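Local coordinates for protein MGS-MChE2 (Uncultured bacterium, PDB 5JD6) that probably hydrolyses carboxylic esters, as an esterase with the alpha/beta hydrolase fold, and comes from the metagenome of lagoon sediments, at residues A110-S116 / T193-W199; L188-P194 / F214-D220; I24-L28 / N90-I96. All coordinates share one frame; numbering follows the deposited sequence.

How the interactions relate
Interactions 1 and 3 are buried and meet on the central sheet, where strands 85-91 and 108-113 lie side by side; interaction 2 is only partly buried, its centre about 17 Å from the centre of the chain. Interaction 1 is mainly backbone hydrogen bonding between parallel strands, closed by an indole at one end. Interaction 3 has a single direct hydrogen bond and packs glycine backbone closely, with a few leucine and isoleucine contacts, around the probable nucleophile. Interaction 2 relies on leucines and prolines. It shares Thr-193 and Pro-194 with interaction 1, and the two are joined by a probable hydrogen bond from Thr-195 N to Asp-220 O. Similarly, Ser-91 N and Gly-115 O probably link interactions 3 and 1.

Interaction 1 (A110-S116 / T193-W199); sequences ALVITGS and TPTCIIW
Gly-115 lies over one face of the Trp-199 indole: its CA stands 3.7 Å from the centroid of the six-membered ring, 18° off the normal, a CH-pi contact. Gly-115 N lies over the same face nearer the rim, while at the ring edge Ile-113 CG2 meets Trp-199 CZ3 at 3.9 Å. The indole reaches back to this corner of the chain from an unusual first torsion (chi1 -140°), and the bond from NE1 to the carbonyl oxygen of Thr-206 fixes its far side. Without the indole, as with an alanine here, the Gly-115 backbone and Ile-113 CG2 would probably lose their cover, and the Thr-206 carbonyl its NE1 partner.

Leading up to the ring, the two strands pair in parallel. Leu-111 N gives to Pro-194 O, Cys-196 N to Leu-111 O, and Ile-113 N to Cys-196 O at 2.8 Å. Ile-198 N continues the series to Ile-113 O at 2.9 Å. It ends in a weak bond from Thr-114 OG1 to Ile-198 O; chi1 of 167° sets OG1 anti to the backbone N, from where it reaches that oxygen. On one face of the sheet Val-112 CG1 rests on Cys-196 CB; on the other Ile-113 CD1 approaches Thr-195 CG2 at 4.2 Å. Thr-195 OG1 turns instead to Thr-193 O.

Further out, Leu-111 and Ile-113 pack on helix 92-103, while Val-112 and Cys-196 face helix 238-252. This is the three-layer arrangement of the alpha/beta hydrolase core, a mainly parallel sheet between helices.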
loop_
_atom_site.group_PDB
_atom_site.type_symbol
_atom_site.label_atom_id
_atom_site.label_comp_id
_atom_site.label_asym_id
_atom_site.label_seq_id
_atom_site.Cartn_x
_atom_site.Cartn_y
_atom_site.Cartn_z
ATOM N N ALA A 110 -12.030 3.902 0.520
ATOM C CA ALA A 110 -11.570 3.613 -0.833
ATOM C C ALA A 110 -10.209 2.932 -0.799
ATOM O O ALA A 110 -9.464 3.058 0.174
ATOM C CB ALA A 110 -11.506 4.887 -1.660
ATOM N N LEU A 111 -9.889 2.214 -1.869
ATOM C CA LEU A 111 -8.633 1.483 -1.959
ATOM C C LEU A 111 -7.854 1.890 -3.202
ATOM O O LEU A 111 -8.346 1.754 -4.321
ATOM C CB LEU A 111 -8.900 -0.024 -1.972
ATOM C CG LEU A 111 -7.708 -0.950 -2.218
ATOM C CD1 LEU A 111 -6.650 -0.766 -1.142
ATOM C CD2 LEU A 111 -8.169 -2.398 -2.283
ATOM N N VAL A 112 -6.640 2.394 -3.008
ATOM C CA VAL A 112 -5.794 2.768 -4.135
ATOM C C VAL A 112 -4.620 1.805 -4.256
ATOM O O VAL A 112 -3.864 1.605 -3.305
ATOM C CB VAL A 112 -5.270 4.208 -4.005
ATOM C CG1 VAL A 112 -4.588 4.639 -5.295
ATOM C CG2 VAL A 112 -6.407 5.155 -3.652
ATOM N N ILE A 113 -4.476 1.210 -5.435
ATOM C CA ILE A 113 -3.481 0.171 -5.659
ATOM C C ILE A 113 -2.562 0.527 -6.817
ATOM O O ILE A 113 -3.012 1.021 -7.854
ATOM C CB ILE A 113 -4.156 -1.184 -5.934
ATOM C CG1 ILE A 113 -4.773 -1.728 -4.651
ATOM C CG2 ILE A 113 -3.168 -2.194 -6.495
ATOM C CD1 ILE A 113 -5.661 -2.911 -4.890
ATOM N N THR A 114 -1.271 0.281 -6.629
ATOM C CA THR A 114 -0.289 0.559 -7.663
ATOM C C THR A 114 0.951 -0.319 -7.531
ATOM O O THR A 114 1.620 -0.315 -6.498
ATOM C CB THR A 114 0.114 2.053 -7.655
ATOM O OG1 THR A 114 1.281 2.247 -8.466
ATOM C CG2 THR A 114 0.351 2.559 -6.244
ATOM N N GLY A 115 1.241 -1.076 -8.587
ATOM C CA GLY A 115 2.352 -2.010 -8.598
ATOM C C GLY A 115 2.368 -2.906 -7.375
ATOM O O GLY A 115 3.382 -3.007 -6.689
ATOM N N SER A 116 1.241 -3.547 -7.089
ATOM C CA SER A 116 1.126 -4.333 -5.867
ATOM C C SER A 116 1.053 -5.827 -6.147
ATOM O O SER A 116 0.604 -6.253 -7.212
ATOM C CB SER A 116 -0.104 -3.900 -5.067
ATOM O OG SER A 116 -1.270 -4.557 -5.527
ATOM N N THR A 193 -15.663 -2.306 -2.189
ATOM C CA THR A 193 -15.063 -0.988 -2.003
ATOM C C THR A 193 -14.528 -0.402 -3.307
ATOM O O THR A 193 -13.895 -1.106 -4.094
ATOM C CB THR A 193 -13.914 -1.035 -0.977
ATOM O OG1 THR A 193 -12.763 -1.648 -1.569
ATOM C CG2 THR A 193 -14.330 -1.818 0.260
ATOM N N PRO A 194 -14.801 0.892 -3.541
ATOM C CA PRO A 194 -14.300 1.620 -4.712
ATOM C C PRO A 194 -12.781 1.564 -4.792
ATOM O O PRO A 194 -12.099 1.955 -3.846
ATOM C CB PRO A 194 -14.785 3.053 -4.470
ATOM C CG PRO A 194 -15.970 2.902 -3.578
ATOM C CD PRO A 194 -15.650 1.742 -2.687
ATOM N N THR A 195 -12.257 1.077 -5.912
ATOM C CA THR A 195 -10.824 0.855 -6.033
ATOM C C THR A 195 -10.213 1.592 -7.218
ATOM O O THR A 195 -10.719 1.526 -8.338
ATOM C CB THR A 195 -10.507 -0.646 -6.159
ATOM O OG1 THR A 195 -11.009 -1.338 -5.009
ATOM C CG2 THR A 195 -9.006 -0.870 -6.261
ATOM N N CYS A 196 -9.120 2.301 -6.959
ATOM C CA CYS A 196 -8.375 2.972 -8.012
ATOM C C CYS A 196 -7.080 2.221 -8.285
ATOM O O CYS A 196 -6.258 2.035 -7.387
ATOM C CB CYS A 196 -8.078 4.422 -7.629
ATOM S SG CYS A 196 -7.256 5.380 -8.920
ATOM N N ILE A 197 -6.903 1.781 -9.524
ATOM C CA ILE A 197 -5.700 1.053 -9.897
ATOM C C ILE A 197 -4.858 1.870 -10.868
ATOM O O ILE A 197 -5.234 2.059 -12.023
ATOM C CB ILE A 197 -6.038 -0.308 -10.531
ATOM C CG1 ILE A 197 -7.138 -1.009 -9.734
ATOM C CG2 ILE A 197 -4.797 -1.177 -10.614
ATOM C CD1 ILE A 197 -7.687 -2.243 -10.414
ATOM N N ILE A 198 -3.722 2.361 -10.383
ATOM C CA ILE A 198 -2.789 3.119 -11.207
ATOM C C ILE A 198 -1.541 2.279 -11.446
ATOM O O ILE A 198 -0.984 1.716 -10.511
ATOM C CB ILE A 198 -2.411 4.457 -10.547
ATOM C CG1 ILE A 198 -3.671 5.262 -10.223
ATOM C CG2 ILE A 198 -1.480 5.253 -11.448
ATOM C CD1 ILE A 198 -3.404 6.556 -9.491
ATOM N N TRP A 199 -1.100 2.183 -12.694
ATOM C CA TRP A 199 -0.037 1.239 -13.018
ATOM C C TRP A 199 0.941 1.774 -14.057
ATOM O O TRP A 199 0.554 2.496 -14.975
ATOM C CB TRP A 199 -0.650 -0.070 -13.517
ATOM C CG TRP A 199 0.034 -1.305 -13.020
ATOM C CD1 TRP A 199 1.108 -1.931 -13.582
ATOM C CD2 TRP A 199 -0.323 -2.074 -11.866
ATOM N NE1 TRP A 199 1.445 -3.041 -12.846
ATOM C CE2 TRP A 199 0.582 -3.153 -11.787
ATOM C CE3 TRP A 199 -1.319 -1.957 -10.892
ATOM C CZ2 TRP A 199 0.521 -4.105 -10.772
ATOM C CZ3 TRP A 199 -1.378 -2.903 -9.884
ATOM C CH2 TRP A 199 -0.463 -3.963 -9.832
#

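Interaction 2 (L188-P194 / F214-D220); sequences LPKMKTP and FKRLLPD
The ring of Phe-214 takes Leu-188 aslant: methyl CD1 of Leu-188 comes to ring atom CD1 at 3.5 Å and lies almost as near CE1. Around the ring stand Leu-98 of helix 92-103, Ile-197 of strand 195-200, and Ser-116 and Leu-119 of a loop. The other flat group, the carboxylate of Asp-220, brings OD2 to within 3.7 Å of Pro-194 CG, while OD1 pairs with Arg-252 in a salt bridge.

Within the alpha/beta hydrolase fold this contact joins the loop leading into strand 195-200 to the C-terminal end of helix 208-217, the helix of the crossover from that strand to the edge strand 221-226. Leu-188 carries most of the packing. Its CB butts against Leu-217 CB at 3.6 Å. A chi1 of -66°, with CG anti to the carbonyl carbon, aims the side chain at the helix end, and the two methyls then part, CD1 going to Phe-214 and Leu-217, and CD2 meeting Leu-218 CD2 at 3.7 Å. Leu-218, the first residue to leave helical geometry, also lets its CD2 lie near Met-191 CB.

Pro-219 then fits its ring into the bend of the loop. Its CD approaches Leu-188 O at 3.3 Å, and its CG faces the carbonyl oxygens of Pro-189 and Met-191. The bend is drawn in by the bond from Met-191 N to Leu-188 O. At the outer side the backbones come close, Pro-189 CA pointing its hydrogen at Leu-217 O in a CA-H...O contact of 3.2 Å, with an angle of 160° at the hydrogen.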
loop_
_atom_site.group_PDB
_atom_site.type_symbol
_atom_site.label_atom_id
_atom_site.label_comp_id
_atom_site.label_asym_id
_atom_site.label_seq_id
_atom_site.Cartn_x
_atom_site.Cartn_y
_atom_site.Cartn_z
ATOM N N LEU A 188 -11.375 -11.254 -4.544
ATOM C CA LEU A 188 -11.649 -10.040 -5.316
ATOM C C LEU A 188 -13.064 -9.878 -5.912
ATOM O O LEU A 188 -13.609 -8.777 -5.841
ATOM C CB LEU A 188 -10.628 -9.917 -6.452
ATOM C CG LEU A 188 -9.168 -9.696 -6.059
ATOM C CD1 LEU A 188 -8.302 -9.554 -7.299
ATOM C CD2 LEU A 188 -9.021 -8.484 -5.152
ATOM N N PRO A 189 -13.654 -10.946 -6.510
ATOM C CA PRO A 189 -14.925 -10.807 -7.244
ATOM C C PRO A 189 -16.012 -9.948 -6.591
ATOM O O PRO A 189 -16.822 -9.377 -7.319
ATOM C CB PRO A 189 -15.417 -12.261 -7.373
ATOM C CG PRO A 189 -14.430 -13.108 -6.619
ATOM C CD PRO A 189 -13.165 -12.330 -6.613
ATOM N N LYS A 190 -16.044 -9.849 -5.266
ATOM C CA LYS A 190 -16.939 -8.880 -4.647
ATOM C C LYS A 190 -16.339 -8.297 -3.364
ATOM O O LYS A 190 -16.868 -8.471 -2.264
ATOM C CB LYS A 190 -18.316 -9.501 -4.380
ATOM C CG LYS A 190 -19.368 -8.513 -3.867
ATOM C CD LYS A 190 -20.753 -9.135 -3.823
ATOM C CE LYS A 190 -21.751 -8.193 -3.178
ATOM N NZ LYS A 190 -21.486 -8.081 -1.716
ATOM N N MET A 191 -15.207 -7.622 -3.521
ATOM C CA MET A 191 -14.751 -6.659 -2.533
ATOM C C MET A 191 -15.290 -5.311 -2.997
ATOM O O MET A 191 -14.657 -4.610 -3.788
ATOM C CB MET A 191 -13.225 -6.661 -2.404
ATOM C CG MET A 191 -12.670 -7.898 -1.701
ATOM S SD MET A 191 -10.908 -8.174 -1.985
ATOM C CE MET A 191 -10.243 -6.556 -1.611
ATOM N N LYS A 192 -16.482 -4.976 -2.506
ATOM C CA LYS A 192 -17.301 -3.887 -3.042
ATOM C C LYS A 192 -16.634 -2.516 -3.072
ATOM O O LYS A 192 -17.004 -1.667 -3.885
ATOM C CB LYS A 192 -18.596 -3.768 -2.239
ATOM C CG LYS A 192 -19.593 -4.878 -2.476
ATOM C CD LYS A 192 -20.479 -5.072 -1.257
ATOM C CE LYS A 192 -21.900 -4.616 -1.543
ATOM N NZ LYS A 192 -22.612 -4.183 -0.310
ATOM N N THR A 193 -15.663 -2.306 -2.189
ATOM C CA THR A 193 -15.063 -0.988 -2.003
ATOM C C THR A 193 -14.528 -0.402 -3.307
ATOM O O THR A 193 -13.895 -1.106 -4.094
ATOM C CB THR A 193 -13.914 -1.035 -0.977
ATOM O OG1 THR A 193 -12.763 -1.648 -1.569
ATOM C CG2 THR A 193 -14.330 -1.818 0.260
ATOM N N PRO A 194 -14.801 0.892 -3.541
ATOM C CA PRO A 194 -14.300 1.620 -4.712
ATOM C C PRO A 194 -12.781 1.564 -4.792
ATOM O O PRO A 194 -12.099 1.955 -3.846
ATOM C CB PRO A 194 -14.785 3.053 -4.470
ATOM C CG PRO A 194 -15.970 2.902 -3.578
ATOM C CD PRO A 194 -15.650 1.742 -2.687
ATOM N N PHE A 214 -6.729 -7.431 -11.799
ATOM C CA PHE A 214 -7.368 -6.693 -10.713
ATOM C C PHE A 214 -8.639 -6.008 -11.196
ATOM O O PHE A 214 -9.670 -6.049 -10.528
ATOM C CB PHE A 214 -6.405 -5.656 -10.130
ATOM C CG PHE A 214 -5.571 -6.170 -8.994
ATOM C CD1 PHE A 214 -6.156 -6.851 -7.940
ATOM C CD2 PHE A 214 -4.201 -5.974 -8.979
ATOM C CE1 PHE A 214 -5.393 -7.324 -6.891
ATOM C CE2 PHE A 214 -3.431 -6.446 -7.933
ATOM C CZ PHE A 214 -4.028 -7.121 -6.888
ATOM N N LYS A 215 -8.551 -5.381 -12.363
ATOM C CA LYS A 215 -9.689 -4.694 -12.961
ATOM C C LYS A 215 -10.812 -5.673 -13.301
ATOM O O LYS A 215 -11.990 -5.361 -13.124
ATOM C CB LYS A 215 -9.246 -3.928 -14.211
ATOM C CG LYS A 215 -10.382 -3.379 -15.058
ATOM C CD LYS A 215 -11.229 -2.379 -14.291
ATOM C CE LYS A 215 -12.418 -1.926 -15.125
ATOM N NZ LYS A 215 -13.331 -1.032 -14.362
ATOM N N ARG A 216 -10.439 -6.857 -13.781
ATOM C CA ARG A 216 -11.412 -7.888 -14.139
ATOM C C ARG A 216 -12.235 -8.343 -12.940
ATOM O O ARG A 216 -13.465 -8.289 -12.959
ATOM C CB ARG A 216 -10.713 -9.106 -14.754
ATOM C CG ARG A 216 -10.298 -8.942 -16.205
ATOM C CD ARG A 216 -9.972 -10.287 -16.847
ATOM N NE ARG A 216 -8.919 -11.013 -16.140
ATOM C CZ ARG A 216 -9.121 -12.112 -15.417
ATOM N NH1 ARG A 216 -10.341 -12.618 -15.300
ATOM N NH2 ARG A 216 -8.101 -12.707 -14.811
ATOM N N LEU A 217 -11.542 -8.791 -11.899
ATOM C CA LEU A 217 -12.186 -9.439 -10.765
ATOM C C LEU A 217 -12.924 -8.457 -9.855
ATOM O O LEU A 217 -14.058 -8.714 -9.456
ATOM C CB LEU A 217 -11.147 -10.227 -9.966
ATOM C CG LEU A 217 -10.365 -11.250 -10.792
ATOM C CD1 LEU A 217 -9.251 -11.887 -9.976
ATOM C CD2 LEU A 217 -11.299 -12.314 -11.348
ATOM N N LEU A 218 -12.285 -7.337 -9.530
ATOM C CA LEU A 218 -12.906 -6.332 -8.670
ATOM C C LEU A 218 -14.171 -5.757 -9.303
ATOM O O LEU A 218 -14.148 -5.312 -10.450
ATOM C CB LEU A 218 -11.920 -5.204 -8.358
ATOM C CG LEU A 218 -10.839 -5.509 -7.319
ATOM C CD1 LEU A 218 -9.850 -4.359 -7.228
ATOM C CD2 LEU A 218 -11.469 -5.783 -5.962
ATOM N N PRO A 219 -15.280 -5.770 -8.549
ATOM C CA PRO A 219 -16.577 -5.289 -9.042
ATOM C C PRO A 219 -16.591 -3.786 -9.318
ATOM O O PRO A 219 -17.107 -3.361 -10.350
ATOM C CB PRO A 219 -17.539 -5.643 -7.903
ATOM C CG PRO A 219 -16.680 -5.715 -6.689
ATOM C CD PRO A 219 -15.361 -6.252 -7.160
ATOM N N ASP A 220 -16.030 -2.999 -8.407
ATOM C CA ASP A 220 -16.023 -1.548 -8.554
ATOM C C ASP A 220 -14.598 -1.004 -8.544
ATOM O O ASP A 220 -14.092 -0.584 -7.503
ATOM C CB ASP A 220 -16.849 -0.896 -7.442
ATOM C CG ASP A 220 -16.995 0.602 -7.622
ATOM O OD1 ASP A 220 -16.831 1.087 -8.762
ATOM O OD2 ASP A 220 -17.277 1.296 -6.623
#

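Interaction 3 (I24-L28 / N90-I96); sequences ILHGL and NSLGGHI
Leu-25 leans over the start of helix 92-103. Its CB rests 3.6 Å from Gly-93 O; CG, set anti to the carbonyl carbon (chi1 -64°), carries the chain onward, and at the tip CD1 touches Gly-93 O again and meets Ile-96 CG2 at 3.8 Å, the two side chains crossing at about a right angle. The backbone of Leu-25 binds too: its O accepts a nearly straight bond from Asn-90 N at 3.2 Å, and Gly-93 CA points a hydrogen at the same oxygen. A CB on Gly-93 would collide with Leu-25 O.

The sharp turn from strand 85-91 into helix 92-103 fits the nucleophile elbow (GxSxG) of alpha/beta hydrolases, with Ser-91 at its apex in a strained backbone conformation (phi 55°, psi -123°), touching His-231, its probable catalytic partner. Gly-27 passes so close that a CB there would hit Ser-91 CB. Just beyond, one water is held by Leu-28 N at 3.1 Å and, weakly, by Leu-92 N, an arrangement consistent with the oxyanion hole. Farther along, Leu-28 CD2 packs on Leu-92 CD2 at 3.8 Å, both side chains also reaching Ile-175 of helix 169-181.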
loop_
_atom_site.group_PDB
_atom_site.type_symbol
_atom_site.label_atom_id
_atom_site.label_comp_id
_atom_site.label_asym_id
_atom_site.label_seq_id
_atom_site.Cartn_x
_atom_site.Cartn_y
_atom_site.Cartn_z
ATOM N N ILE A 24 -1.012 5.175 4.041
ATOM C CA ILE A 24 -0.124 4.644 3.017
ATOM C C ILE A 24 0.658 3.426 3.497
ATOM O O ILE A 24 1.313 3.469 4.536
ATOM C CB ILE A 24 0.870 5.721 2.547
ATOM C CG1 ILE A 24 0.148 6.789 1.726
ATOM C CG2 ILE A 24 1.990 5.098 1.738
ATOM C CD1 ILE A 24 1.060 7.883 1.219
ATOM N N LEU A 25 0.589 2.341 2.731
ATOM C CA LEU A 25 1.342 1.134 3.045
ATOM C C LEU A 25 2.428 0.875 2.006
ATOM O O LEU A 25 2.136 0.502 0.870
ATOM C CB LEU A 25 0.412 -0.073 3.135
ATOM C CG LEU A 25 -0.627 -0.049 4.253
ATOM C CD1 LEU A 25 -1.487 -1.299 4.194
ATOM C CD2 LEU A 25 0.054 0.075 5.605
ATOM N N HIS A 26 3.681 1.076 2.401
ATOM C CA HIS A 26 4.810 0.816 1.517
ATOM C C HIS A 26 5.229 -0.650 1.609
ATOM O O HIS A 26 4.787 -1.373 2.502
ATOM C CB HIS A 26 5.985 1.733 1.861
ATOM C CG HIS A 26 6.641 1.411 3.169
ATOM N ND1 HIS A 26 7.946 0.979 3.258
ATOM C CD2 HIS A 26 6.168 1.453 4.435
ATOM C CE1 HIS A 26 8.251 0.772 4.527
ATOM N NE2 HIS A 26 7.191 1.051 5.262
ATOM N N GLY A 27 6.081 -1.085 0.686
ATOM C CA GLY A 27 6.514 -2.470 0.644
ATOM C C GLY A 27 7.752 -2.748 1.476
ATOM O O GLY A 27 8.041 -2.033 2.435
ATOM N N LEU A 28 8.481 -3.798 1.107
ATOM C CA LEU A 28 9.707 -4.176 1.805
ATOM C C LEU A 28 10.877 -3.288 1.391
ATOM O O LEU A 28 11.662 -2.848 2.230
ATOM C CB LEU A 28 10.047 -5.644 1.538
ATOM C CG LEU A 28 9.055 -6.692 2.045
ATOM C CD1 LEU A 28 9.474 -8.083 1.597
ATOM C CD2 LEU A 28 8.939 -6.628 3.560
ATOM N N ASN A 90 1.480 -0.084 -2.159
ATOM C CA ASN A 90 2.429 -0.434 -3.209
ATOM C C ASN A 90 3.181 -1.714 -2.863
ATOM O O ASN A 90 3.503 -1.949 -1.698
ATOM C CB ASN A 90 3.416 0.711 -3.435
ATOM C CG ASN A 90 4.628 0.289 -4.242
ATOM O OD1 ASN A 90 5.724 0.142 -3.702
ATOM N ND2 ASN A 90 4.437 0.091 -5.541
ATOM N N SER A 91 3.455 -2.532 -3.877
ATOM C CA SER A 91 4.159 -3.800 -3.698
ATOM C C SER A 91 3.463 -4.672 -2.660
ATOM O O SER A 91 2.279 -4.985 -2.792
ATOM C CB SER A 91 5.616 -3.557 -3.298
ATOM O OG SER A 91 6.302 -2.812 -4.289
ATOM N N LEU A 92 4.200 -5.060 -1.624
ATOM C CA LEU A 92 3.625 -5.838 -0.534
ATOM C C LEU A 92 2.571 -5.021 0.207
ATOM O O LEU A 92 1.580 -5.566 0.691
ATOM C CB LEU A 92 4.714 -6.302 0.436
ATOM C CG LEU A 92 4.218 -7.043 1.681
ATOM C CD1 LEU A 92 3.492 -8.323 1.291
ATOM C CD2 LEU A 92 5.363 -7.336 2.639
ATOM N N GLY A 93 2.789 -3.709 0.283
ATOM C CA GLY A 93 1.863 -2.812 0.950
ATOM C C GLY A 93 0.470 -2.864 0.352
ATOM O O GLY A 93 -0.528 -2.820 1.071
ATOM N N GLY A 94 0.406 -2.961 -0.972
ATOM C CA GLY A 94 -0.864 -3.089 -1.663
ATOM C C GLY A 94 -1.574 -4.371 -1.279
ATOM O O GLY A 94 -2.798 -4.402 -1.149
ATOM N N HIS A 95 -0.796 -5.433 -1.092
ATOM C CA HIS A 95 -1.341 -6.723 -0.683
ATOM C C HIS A 95 -1.906 -6.634 0.733
ATOM O O HIS A 95 -2.979 -7.169 1.015
ATOM C CB HIS A 95 -0.266 -7.808 -0.769
ATOM C CG HIS A 95 -0.807 -9.202 -0.708
ATOM N ND1 HIS A 95 -0.001 -10.316 -0.820
ATOM C CD2 HIS A 95 -2.069 -9.666 -0.552
ATOM C CE1 HIS A 95 -0.746 -11.405 -0.735
ATOM N NE2 HIS A 95 -2.003 -11.038 -0.571
ATOM N N ILE A 96 -1.180 -5.953 1.617
ATOM C CA ILE A 96 -1.649 -5.719 2.979
ATOM C C ILE A 96 -2.949 -4.927 2.958
ATOM O O ILE A 96 -3.894 -5.239 3.684
ATOM C CB ILE A 96 -0.616 -4.950 3.828
ATOM C CG1 ILE A 96 0.767 -5.593 3.723
ATOM C CG2 ILE A 96 -1.072 -4.873 5.278
ATOM C CD1 ILE A 96 0.818 -7.016 4.206
HETATM O O HOH W 1 7.657 -5.273 -1.470
#